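Local coordinates for endo-1,4-beta-xylanase (Pseudoalteromonas haloplanktis, PDB 1H12), which hydrolyses internal beta-1,4 linkages of xylan as a cold-adapted family 8 glycoside hydrolase, and probably also acts on beta-1,4-glucans, at residues A[34-39]-A[371-376]; A[49-54]-A[377-382]; A[114-119]-A[180-185]. All blocks are in the same frame, centred on the assembly; numbering follows the deposited sequence.

Contact 1: A[34-39]-A[371-376]; sequences NSTFDN and LSQPTG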
loop_
_atom_site.group_PDB
_atom_site.type_symbol
_atom_site.label_atom_id
_atom_site.label_comp_id
_atom_site.label_asym_id
_atom_site.label_seq_id
_atom_site.Cartn_x
_atom_site.Cartn_y
_atom_site.Cartn_z
ATOM N N ASN A 34 9.698 -10.736 -12.694
ATOM C CA ASN A 34 11.113 -10.521 -12.508
ATOM C C ASN A 34 11.632 -9.315 -13.284
ATOM O O ASN A 34 12.418 -8.524 -12.742
ATOM C CB ASN A 34 11.904 -11.783 -12.961
ATOM C CG ASN A 34 11.623 -13.000 -12.117
ATOM O OD1 ASN A 34 11.061 -12.926 -11.054
ATOM N ND2 ASN A 34 12.067 -14.164 -12.619
ATOM N N SER A 35 11.188 -9.174 -14.523
ATOM C CA SER A 35 11.652 -7.984 -15.269
ATOM C C SER A 35 11.091 -6.682 -14.692
ATOM O O SER A 35 11.739 -5.660 -14.778
ATOM C CB SER A 35 11.271 -8.101 -16.771
ATOM O OG SER A 35 9.887 -8.090 -16.958
ATOM N N THR A 36 9.891 -6.727 -14.133
ATOM C CA THR A 36 9.303 -5.554 -13.499
ATOM C C THR A 36 10.251 -5.115 -12.358
ATOM O O THR A 36 10.591 -3.931 -12.258
ATOM C CB THR A 36 7.926 -5.851 -13.009
ATOM O OG1 THR A 36 7.044 -6.156 -14.136
ATOM C CG2 THR A 36 7.314 -4.717 -12.275
ATOM N N PHE A 37 10.646 -6.038 -11.495
ATOM C CA PHE A 37 11.538 -5.679 -10.421
ATOM C C PHE A 37 12.866 -5.203 -10.988
ATOM O O PHE A 37 13.404 -4.161 -10.569
ATOM C CB PHE A 37 11.758 -6.859 -9.457
ATOM C CG PHE A 37 12.585 -6.486 -8.268
ATOM C CD1 PHE A 37 13.969 -6.485 -8.315
ATOM C CD2 PHE A 37 11.979 -6.102 -7.088
ATOM C CE1 PHE A 37 14.716 -6.048 -7.213
ATOM C CE2 PHE A 37 12.686 -5.719 -5.993
ATOM C CZ PHE A 37 14.070 -5.681 -6.046
ATOM N N ASP A 38 13.415 -5.913 -11.950
ATOM C CA ASP A 38 14.730 -5.550 -12.473
ATOM C C ASP A 38 14.756 -4.194 -13.077
ATOM O O ASP A 38 15.738 -3.471 -12.978
ATOM C CB ASP A 38 15.175 -6.570 -13.509
ATOM C CG ASP A 38 15.561 -7.923 -12.880
ATOM O OD1 ASP A 38 15.656 -8.012 -11.644
ATOM O OD2 ASP A 38 15.669 -8.910 -13.648
ATOM N N ASN A 39 13.672 -3.822 -13.750
ATOM C CA ASN A 39 13.636 -2.499 -14.363
ATOM C C ASN A 39 13.390 -1.392 -13.354
ATOM O O ASN A 39 13.928 -0.292 -13.467
ATOM C CB ASN A 39 12.528 -2.435 -15.433
ATOM C CG ASN A 39 12.805 -3.288 -16.633
ATOM O OD1 ASN A 39 13.930 -3.582 -16.919
ATOM N ND2 ASN A 39 11.704 -3.677 -17.361
ATOM N N LEU A 371 -0.522 -3.472 -20.071
ATOM C CA LEU A 371 0.263 -2.259 -19.912
ATOM C C LEU A 371 1.746 -2.513 -20.041
ATOM O O LEU A 371 2.232 -3.560 -19.648
ATOM C CB LEU A 371 0.086 -1.718 -18.487
ATOM C CG LEU A 371 -1.346 -1.235 -18.151
ATOM C CD1 LEU A 371 -1.396 -0.965 -16.656
ATOM C CD2 LEU A 371 -1.713 0.005 -18.958
ATOM N N SER A 372 2.449 -1.504 -20.541
ATOM C CA SER A 372 3.894 -1.522 -20.304
ATOM C C SER A 372 4.175 -0.945 -18.902
ATOM O O SER A 372 3.429 -0.126 -18.346
ATOM C CB SER A 372 4.524 -0.543 -21.327
ATOM O OG SER A 372 4.364 -0.937 -22.682
ATOM N N GLN A 373 5.329 -1.313 -18.371
ATOM C CA GLN A 373 5.717 -0.848 -17.047
ATOM C C GLN A 373 5.828 0.664 -17.060
ATOM O O GLN A 373 6.359 1.214 -18.018
ATOM C CB GLN A 373 7.047 -1.501 -16.658
ATOM C CG GLN A 373 7.498 -1.131 -15.274
ATOM C CD GLN A 373 8.666 -1.928 -14.788
ATOM O OE1 GLN A 373 9.261 -2.707 -15.573
ATOM N NE2 GLN A 373 8.996 -1.819 -13.505
ATOM N N PRO A 374 5.383 1.344 -16.016
ATOM C CA PRO A 374 5.442 2.802 -16.019
ATOM C C PRO A 374 6.804 3.414 -16.239
ATOM O O PRO A 374 7.829 2.952 -15.689
ATOM C CB PRO A 374 4.886 3.178 -14.645
ATOM C CG PRO A 374 3.921 2.110 -14.383
ATOM C CD PRO A 374 4.603 0.829 -14.875
ATOM N N THR A 375 6.817 4.485 -17.037
ATOM C CA THR A 375 7.978 5.312 -17.306
ATOM C C THR A 375 7.545 6.781 -17.199
ATOM O O THR A 375 6.370 7.084 -16.998
ATOM C CB THR A 375 8.563 5.053 -18.705
ATOM O OG1 THR A 375 7.551 5.342 -19.687
ATOM C CG2 THR A 375 8.965 3.593 -18.845
ATOM N N GLY A 376 8.488 7.680 -17.354
ATOM C CA GLY A 376 8.161 9.065 -17.372
ATOM C C GLY A 376 7.927 9.690 -16.015
ATOM O O GLY A 376 8.252 9.154 -14.945
#

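Contact 2: A[49-54]-A[377-382]; sequences LYYPYT and DYRYYN. With XYP (beta-D-xylopyranose), chain B.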
loop_
_atom_site.group_PDB
_atom_site.type_symbol
_atom_site.label_atom_id
_atom_site.label_comp_id
_atom_site.label_asym_id
_atom_site.label_seq_id
_atom_site.Cartn_x
_atom_site.Cartn_y
_atom_site.Cartn_z
ATOM N N LEU A 49 13.044 3.419 -10.189
ATOM C CA LEU A 49 12.629 4.179 -9.015
ATOM C C LEU A 49 13.668 4.125 -7.861
ATOM O O LEU A 49 13.550 4.901 -6.917
ATOM C CB LEU A 49 11.261 3.709 -8.491
ATOM C CG LEU A 49 10.112 4.094 -9.402
ATOM C CD1 LEU A 49 8.827 3.446 -8.959
ATOM C CD2 LEU A 49 9.966 5.608 -9.474
ATOM N N TYR A 50 14.584 3.179 -7.928
ATOM C CA TYR A 50 15.545 2.892 -6.876
ATOM C C TYR A 50 16.861 3.591 -7.191
ATOM O O TYR A 50 17.488 3.272 -8.205
ATOM C CB TYR A 50 15.727 1.375 -6.845
ATOM C CG TYR A 50 16.858 0.762 -6.048
ATOM C CD1 TYR A 50 17.980 0.202 -6.692
ATOM C CD2 TYR A 50 16.745 0.560 -4.692
ATOM C CE1 TYR A 50 18.913 -0.507 -5.988
ATOM C CE2 TYR A 50 17.691 -0.148 -3.998
ATOM C CZ TYR A 50 18.808 -0.676 -4.644
ATOM O OH TYR A 50 19.748 -1.377 -3.919
ATOM N N TYR A 51 17.259 4.552 -6.361
ATOM C CA TYR A 51 18.415 5.392 -6.595
ATOM C C TYR A 51 19.352 5.395 -5.416
ATOM O O TYR A 51 18.933 5.416 -4.254
ATOM C CB TYR A 51 17.961 6.840 -6.851
ATOM C CG TYR A 51 17.305 7.027 -8.193
ATOM C CD1 TYR A 51 15.992 6.724 -8.408
ATOM C CD2 TYR A 51 18.068 7.510 -9.274
ATOM C CE1 TYR A 51 15.424 6.875 -9.657
ATOM C CE2 TYR A 51 17.475 7.651 -10.526
ATOM C CZ TYR A 51 16.154 7.333 -10.716
ATOM O OH TYR A 51 15.551 7.458 -11.951
ATOM N N PRO A 52 20.654 5.407 -5.684
ATOM C CA PRO A 52 21.629 5.542 -4.602
ATOM C C PRO A 52 21.698 6.948 -4.062
ATOM O O PRO A 52 21.517 7.935 -4.782
ATOM C CB PRO A 52 22.960 5.145 -5.309
ATOM C CG PRO A 52 22.769 5.560 -6.707
ATOM C CD PRO A 52 21.281 5.318 -7.024
ATOM N N TYR A 53 22.001 7.029 -2.779
ATOM C CA TYR A 53 22.287 8.285 -2.068
ATOM C C TYR A 53 23.740 8.239 -1.594
ATOM O O TYR A 53 24.150 7.286 -0.915
ATOM C CB TYR A 53 21.358 8.454 -0.866
ATOM C CG TYR A 53 21.632 9.682 -0.056
ATOM C CD1 TYR A 53 21.563 10.943 -0.636
ATOM C CD2 TYR A 53 22.018 9.600 1.239
ATOM C CE1 TYR A 53 21.893 12.061 0.086
ATOM C CE2 TYR A 53 22.326 10.726 2.000
ATOM C CZ TYR A 53 22.279 11.961 1.392
ATOM O OH TYR A 53 22.610 13.143 2.095
ATOM N N THR A 54 24.510 9.243 -2.015
ATOM C CA THR A 54 25.906 9.379 -1.644
ATOM C C THR A 54 26.144 10.734 -0.991
ATOM O O THR A 54 25.401 11.694 -1.240
ATOM C CB THR A 54 26.808 9.257 -2.865
ATOM O OG1 THR A 54 26.586 10.366 -3.755
ATOM C CG2 THR A 54 26.530 7.962 -3.642
ATOM N N ASP A 377 7.369 10.892 -16.044
ATOM C CA ASP A 377 7.365 11.763 -14.884
ATOM C C ASP A 377 6.399 11.348 -13.804
ATOM O O ASP A 377 6.535 11.839 -12.665
ATOM C CB ASP A 377 6.980 13.204 -15.310
ATOM C CG ASP A 377 8.031 13.895 -16.130
ATOM O OD1 ASP A 377 9.235 13.515 -16.097
ATOM O OD2 ASP A 377 7.676 14.937 -16.744
ATOM N N TYR A 378 5.414 10.503 -14.108
ATOM C CA TYR A 378 4.433 10.090 -13.142
ATOM C C TYR A 378 4.652 8.662 -12.660
ATOM O O TYR A 378 3.771 8.061 -12.034
ATOM C CB TYR A 378 2.994 10.308 -13.678
ATOM C CG TYR A 378 2.671 11.765 -13.853
ATOM C CD1 TYR A 378 2.371 12.555 -12.779
ATOM C CD2 TYR A 378 2.766 12.353 -15.089
ATOM C CE1 TYR A 378 2.089 13.969 -12.945
ATOM C CE2 TYR A 378 2.465 13.748 -15.269
ATOM C CZ TYR A 378 2.145 14.498 -14.191
ATOM O OH TYR A 378 1.880 15.865 -14.356
ATOM N N ARG A 379 5.848 8.111 -12.906
ATOM C CA ARG A 379 6.078 6.737 -12.617
ATOM C C ARG A 379 6.212 6.387 -11.145
ATOM O O ARG A 379 6.174 5.202 -10.814
ATOM C CB ARG A 379 7.258 6.179 -13.408
ATOM C CG ARG A 379 8.609 6.677 -12.944
ATOM C CD ARG A 379 9.700 6.062 -13.773
ATOM N NE ARG A 379 11.052 6.374 -13.395
ATOM C CZ ARG A 379 11.738 7.392 -13.847
ATOM N NH1 ARG A 379 11.130 8.348 -14.607
ATOM N NH2 ARG A 379 13.010 7.469 -13.568
ATOM N N TYR A 380 6.433 7.344 -10.247
ATOM C CA TYR A 380 6.551 6.952 -8.831
ATOM C C TYR A 380 5.337 6.242 -8.345
ATOM O O TYR A 380 5.393 5.147 -7.828
ATOM C CB TYR A 380 6.874 8.174 -7.959
ATOM C CG TYR A 380 6.575 7.902 -6.485
ATOM C CD1 TYR A 380 7.424 7.183 -5.698
ATOM C CD2 TYR A 380 5.421 8.406 -5.913
ATOM C CE1 TYR A 380 7.125 6.917 -4.371
ATOM C CE2 TYR A 380 5.107 8.147 -4.568
ATOM C CZ TYR A 380 5.971 7.375 -3.811
ATOM O OH TYR A 380 5.690 7.092 -2.479
ATOM N N TYR A 381 4.188 6.879 -8.441
ATOM C CA TYR A 381 3.050 6.251 -7.796
ATOM C C TYR A 381 2.511 5.136 -8.691
ATOM O O TYR A 381 2.236 3.985 -8.186
ATOM C CB TYR A 381 2.013 7.220 -7.357
ATOM C CG TYR A 381 0.848 6.658 -6.546
ATOM C CD1 TYR A 381 1.028 5.858 -5.465
ATOM C CD2 TYR A 381 -0.477 6.934 -6.863
ATOM C CE1 TYR A 381 -0.026 5.301 -4.784
ATOM C CE2 TYR A 381 -1.497 6.510 -6.150
ATOM C CZ TYR A 381 -1.288 5.623 -5.080
ATOM O OH TYR A 381 -2.319 5.040 -4.361
ATOM N N ASN A 382 2.444 5.392 -10.010
ATOM C CA ASN A 382 2.034 4.343 -10.943
ATOM C C ASN A 382 2.928 3.124 -10.895
ATOM O O ASN A 382 2.447 1.996 -10.872
ATOM C CB ASN A 382 1.942 4.893 -12.355
ATOM C CG ASN A 382 0.745 5.846 -12.534
ATOM O OD1 ASN A 382 0.934 6.974 -13.109
ATOM N ND2 ASN A 382 -0.379 5.465 -12.142
HETATM O O1 XYP B . 1.366 8.673 -17.584
HETATM C C1 XYP B . 0.281 9.383 -16.959
HETATM C C2 XYP B . -0.102 8.695 -15.752
HETATM C C3 XYP B . -1.194 9.348 -14.988
HETATM C C4 XYP B . -1.014 10.874 -15.003
HETATM C C5 XYP B . -0.665 11.392 -16.387
HETATM O O2 XYP B . -0.425 7.315 -15.935
HETATM O O3 XYP B . -1.304 8.801 -13.675
HETATM O O4 XYP B . -2.103 11.559 -14.444
HETATM O O5 XYP B . 0.474 10.675 -16.875
#

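Contact 3: A[114-119]-A[180-185]; sequences PDAKKQ and KNKLME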
loop_
_atom_site.group_PDB
_atom_site.type_symbol
_atom_site.label_atom_id
_atom_site.label_comp_id
_atom_site.label_asym_id
_atom_site.label_seq_id
_atom_site.Cartn_x
_atom_site.Cartn_y
_atom_site.Cartn_z
ATOM N N PRO A 114 11.844 16.627 20.513
ATOM C CA PRO A 114 11.101 17.385 21.530
ATOM C C PRO A 114 9.597 17.218 21.503
ATOM O O PRO A 114 8.936 17.372 22.550
ATOM C CB PRO A 114 11.480 18.866 21.241
ATOM C CG PRO A 114 12.185 18.830 20.025
ATOM C CD PRO A 114 12.676 17.458 19.675
ATOM N N ASP A 115 9.029 16.856 20.343
ATOM C CA ASP A 115 7.595 16.559 20.236
ATOM C C ASP A 115 7.394 15.050 20.416
ATOM O O ASP A 115 7.797 14.262 19.540
ATOM C CB ASP A 115 7.114 17.024 18.902
ATOM C CG ASP A 115 5.649 16.835 18.673
ATOM O OD1 ASP A 115 4.991 16.090 19.486
ATOM O OD2 ASP A 115 5.141 17.418 17.682
ATOM N N ALA A 116 6.831 14.640 21.549
ATOM C CA ALA A 116 6.672 13.236 21.808
ATOM C C ALA A 116 5.903 12.522 20.717
ATOM O O ALA A 116 6.104 11.340 20.506
ATOM C CB ALA A 116 5.971 12.999 23.184
ATOM N N LYS A 117 5.005 13.214 20.085
ATOM C CA LYS A 117 4.185 12.587 19.023
ATOM C C LYS A 117 4.969 12.212 17.790
ATOM O O LYS A 117 4.521 11.368 16.991
ATOM C CB LYS A 117 3.015 13.472 18.661
ATOM C CG LYS A 117 1.951 13.553 19.764
ATOM C CD LYS A 117 0.754 14.330 19.330
ATOM C CE LYS A 117 -0.411 14.336 20.396
ATOM N NZ LYS A 117 -0.017 15.331 21.444
ATOM N N LYS A 118 6.161 12.783 17.605
ATOM C CA LYS A 118 7.029 12.480 16.470
ATOM C C LYS A 118 8.092 11.472 16.797
ATOM O O LYS A 118 8.801 10.995 15.882
ATOM C CB LYS A 118 7.716 13.744 15.971
ATOM C CG LYS A 118 6.788 14.629 15.128
ATOM C CD LYS A 118 7.394 15.911 14.761
ATOM C CE LYS A 118 6.459 16.695 13.834
ATOM N NZ LYS A 118 7.020 18.112 13.646
ATOM N N GLN A 119 8.285 11.133 18.061
ATOM C CA GLN A 119 9.407 10.270 18.450
ATOM C C GLN A 119 9.336 8.919 17.805
ATOM O O GLN A 119 8.383 8.171 18.020
ATOM C CB GLN A 119 9.449 10.127 19.972
ATOM C CG GLN A 119 9.824 11.447 20.655
ATOM C CD GLN A 119 9.749 11.405 22.159
ATOM O OE1 GLN A 119 9.267 10.445 22.721
ATOM N NE2 GLN A 119 10.217 12.478 22.810
ATOM N N LYS A 180 1.705 1.276 17.569
ATOM C CA LYS A 180 0.794 1.215 18.678
ATOM C C LYS A 180 0.803 2.480 19.527
ATOM O O LYS A 180 -0.261 2.974 19.918
ATOM C CB LYS A 180 1.139 -0.025 19.525
ATOM C CG LYS A 180 0.271 -0.202 20.742
ATOM C CD LYS A 180 0.602 -1.576 21.404
ATOM C CE LYS A 180 -0.207 -1.885 22.572
ATOM N NZ LYS A 180 0.516 -3.171 23.039
ATOM N N ASN A 181 1.986 2.991 19.824
ATOM C CA ASN A 181 2.111 4.094 20.759
ATOM C C ASN A 181 1.918 5.464 20.154
ATOM O O ASN A 181 1.594 6.405 20.905
ATOM C CB ASN A 181 3.491 4.054 21.406
ATOM C CG ASN A 181 3.682 2.897 22.302
ATOM O OD1 ASN A 181 2.770 2.392 22.873
ATOM N ND2 ASN A 181 4.973 2.507 22.464
ATOM N N LYS A 182 2.151 5.618 18.869
ATOM C CA LYS A 182 2.116 6.899 18.216
ATOM C C LYS A 182 1.091 7.050 17.120
ATOM O O LYS A 182 0.728 8.183 16.780
ATOM C CB LYS A 182 3.509 7.213 17.587
ATOM C CG LYS A 182 4.672 7.121 18.545
ATOM C CD LYS A 182 4.687 8.105 19.704
ATOM C CE LYS A 182 5.896 7.931 20.578
ATOM N NZ LYS A 182 5.865 8.861 21.735
ATOM N N LEU A 183 0.664 5.945 16.505
ATOM C CA LEU A 183 -0.072 6.000 15.243
ATOM C C LEU A 183 -1.432 5.332 15.291
ATOM O O LEU A 183 -2.016 5.087 14.244
ATOM C CB LEU A 183 0.754 5.450 14.077
ATOM C CG LEU A 183 2.180 6.028 13.929
ATOM C CD1 LEU A 183 2.879 5.351 12.795
ATOM C CD2 LEU A 183 2.125 7.520 13.732
ATOM N N MET A 184 -1.962 5.079 16.483
ATOM C CA MET A 184 -3.235 4.408 16.677
ATOM C C MET A 184 -4.159 5.255 17.551
ATOM O O MET A 184 -3.723 5.929 18.494
ATOM C CB MET A 184 -3.071 3.024 17.325
ATOM C CG MET A 184 -2.474 1.984 16.428
ATOM S SD MET A 184 -3.840 1.403 15.321
ATOM C CE MET A 184 -3.036 0.196 14.329
ATOM N N GLU A 185 -5.436 5.200 17.271
ATOM C CA GLU A 185 -6.475 5.707 18.188
ATOM C C GLU A 185 -7.505 4.609 18.330
ATOM O O GLU A 185 -8.144 4.197 17.382
ATOM C CB GLU A 185 -7.158 6.960 17.703
ATOM C CG GLU A 185 -8.098 7.512 18.782
ATOM C CD GLU A 185 -8.887 8.708 18.412
ATOM O OE1 GLU A 185 -8.832 9.245 17.334
ATOM O OE2 GLU A 185 -9.658 9.177 19.292
HETATM O O HOH W 1 2.051 10.273 18.013
#

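Contact 1: A[34-39]-A[371-376]
Q373 reaches out of the loop between helices 358-369 and 379-392, and its amide meets T36 and N39 on helix 29-40. Of the three residues it has by far the most surface buried here. Its CG is anti to the backbone N (chi1 -177°) and the chain beyond CG is extended. This carries the amide across to the helix, and both of its ends are used there.

Q373 NE2 gives a hydrogen bond of 2.9 Å to the backbone T36 O. The donor comes from the side of the carbonyl, at a C=O...N angle of 120°, and is tilted somewhat from the carbonyl plane. On the other end, Q373 OE1 accepts from N39 ND2 at 3.2 Å. Here the donor lies nearer the direction of the C=O bond, and the two amide planes are turned 37° apart. N39 CB also packs on Q373 OE1, at 3.3 Å.

T36 CG2 makes a van der Waals contact with Q373 NE2, 3.6 Å away. T36 OG1 is turned back along its own helix and bonds to K32 O. The rest of the T36 side chain packs on Y386, M387 and M390 of helix 379-392, so this threonine is buried between that helix and the loop. Q47 touches both N39 and Q373.

Family 8 enzymes have an (alpha/alpha)6 barrel fold. In this chain the contact ties the loop before helix 379-392 to helix 29-40. The bound xylose is about 12 Å from the Q373 side chain.

T36 O can only accept, so it probably sets which way round the Q373 amide sits. Turned over, Q373 would put its oxygen against T36 O, and N39 would probably have to turn as well to keep its bond.

Contact 2: A[49-54]-A[377-382]
R379 leaves the start of helix 379-392 towards segment 49-54 and passes L49 on its way to Y51. Its CB rests on the backbone of P374. CG stands between the backbone N and the carbonyl carbon (chi1 72°), and from there the chain is extended to NE. R379 CG meets L49 CD2 at 3.9 Å, the two side chains running antiparallel alongside each other. R379 NE lies 4.1 Å from the same L49 CD2 and bonds to Q48 O, next to L49. NH1 bonds to G376 O, just before D377. R379 NH2 comes within 3.0 Å of Y51 OH, at the ring edge and near its plane.

L49 leads into strand 50-55, an outermost strand of the five-stranded antiparallel sheet. Helix 379-392 is the last helix of the chain, in an enzyme of the (alpha/alpha)6 barrel fold. L49 fills the joint between them: CD2 packs 3.7 Å from Y380 CA, and CD1 lies 3.7 Å from R379 O.

The same turn of chain carries part of the xylose pocket. Y378, at the N-cap position, offers one ring face to the sugar, with XYP C4 3.9 Å above the ring plane and displaced from the ring centre towards its edge. Replacing N382 by an alanine would probably leave the O2 and O3 hydroxyls of the xylose without the amide that lies beside them.

Contact 3: A[114-119]-A[180-185]
K182 makes the one direct hydrogen bond between the two segments, from NZ to the backbone A116 O at 2.8 Å. Its chain bends at chi2 (-64°) and is extended beyond, which brings the ammonium over the loop. A116 O takes a second donor, Q119 N, at 3.3 Å. The two donors approach from opposite faces of the carbonyl plane. K182 NZ is tilted 34° from that plane.

A water adds an indirect link between the backbones. It donates to K117 O at 2.9 Å and to K182 O at 2.8 Å. The helical turns of 168-182 end at K182, and the bridge uses the carbonyl there.

The loop has its own internal bonds. D115 OD1 accepts from K117 N at 2.9 Å, which makes an Asx turn, and K118 N bonds back to D115 O. The turn presents the A116 and K117 carbonyls to the helix end. D115 OD2 is held by Y194, and Q119 NE2 bonds to H113 O. This is a surface contact, which joins the loop before strand 123-128 to the end of helix 168-182, just ahead of the short strand 184-185.

Van der Waals contact runs along the lysine chain, where K182 CE lies 3.6 Å from Q119 O. The Q119 side chain crosses that of K182. Its OE1 makes a polar approach to K182 NZ that, at 3.9 Å, is too long to count as a bond.

How the contacts relate
Contacts 1 and 2 are neighbours, with centres 12 Å apart. Their segments alternate along the chain: 34-39, 49-54, then 371-376 and 377-382. They touch where P374 packs on R379 and N382. Together they bring parts near the two ends of the chain side by side: helix 29-40 and strand 50-55 against the loop and the start of helix 379-392. That start carries Y378 and N382, so contact 2 contains part of the xylose pocket, while contact 1 lies farther from the sugar. Contact 3 falls between these segments in sequence. Its centre is 37 Å from that of contact 1, across the chain's centre, and 29 Å from that of contact 2. It joins surface parts far from both.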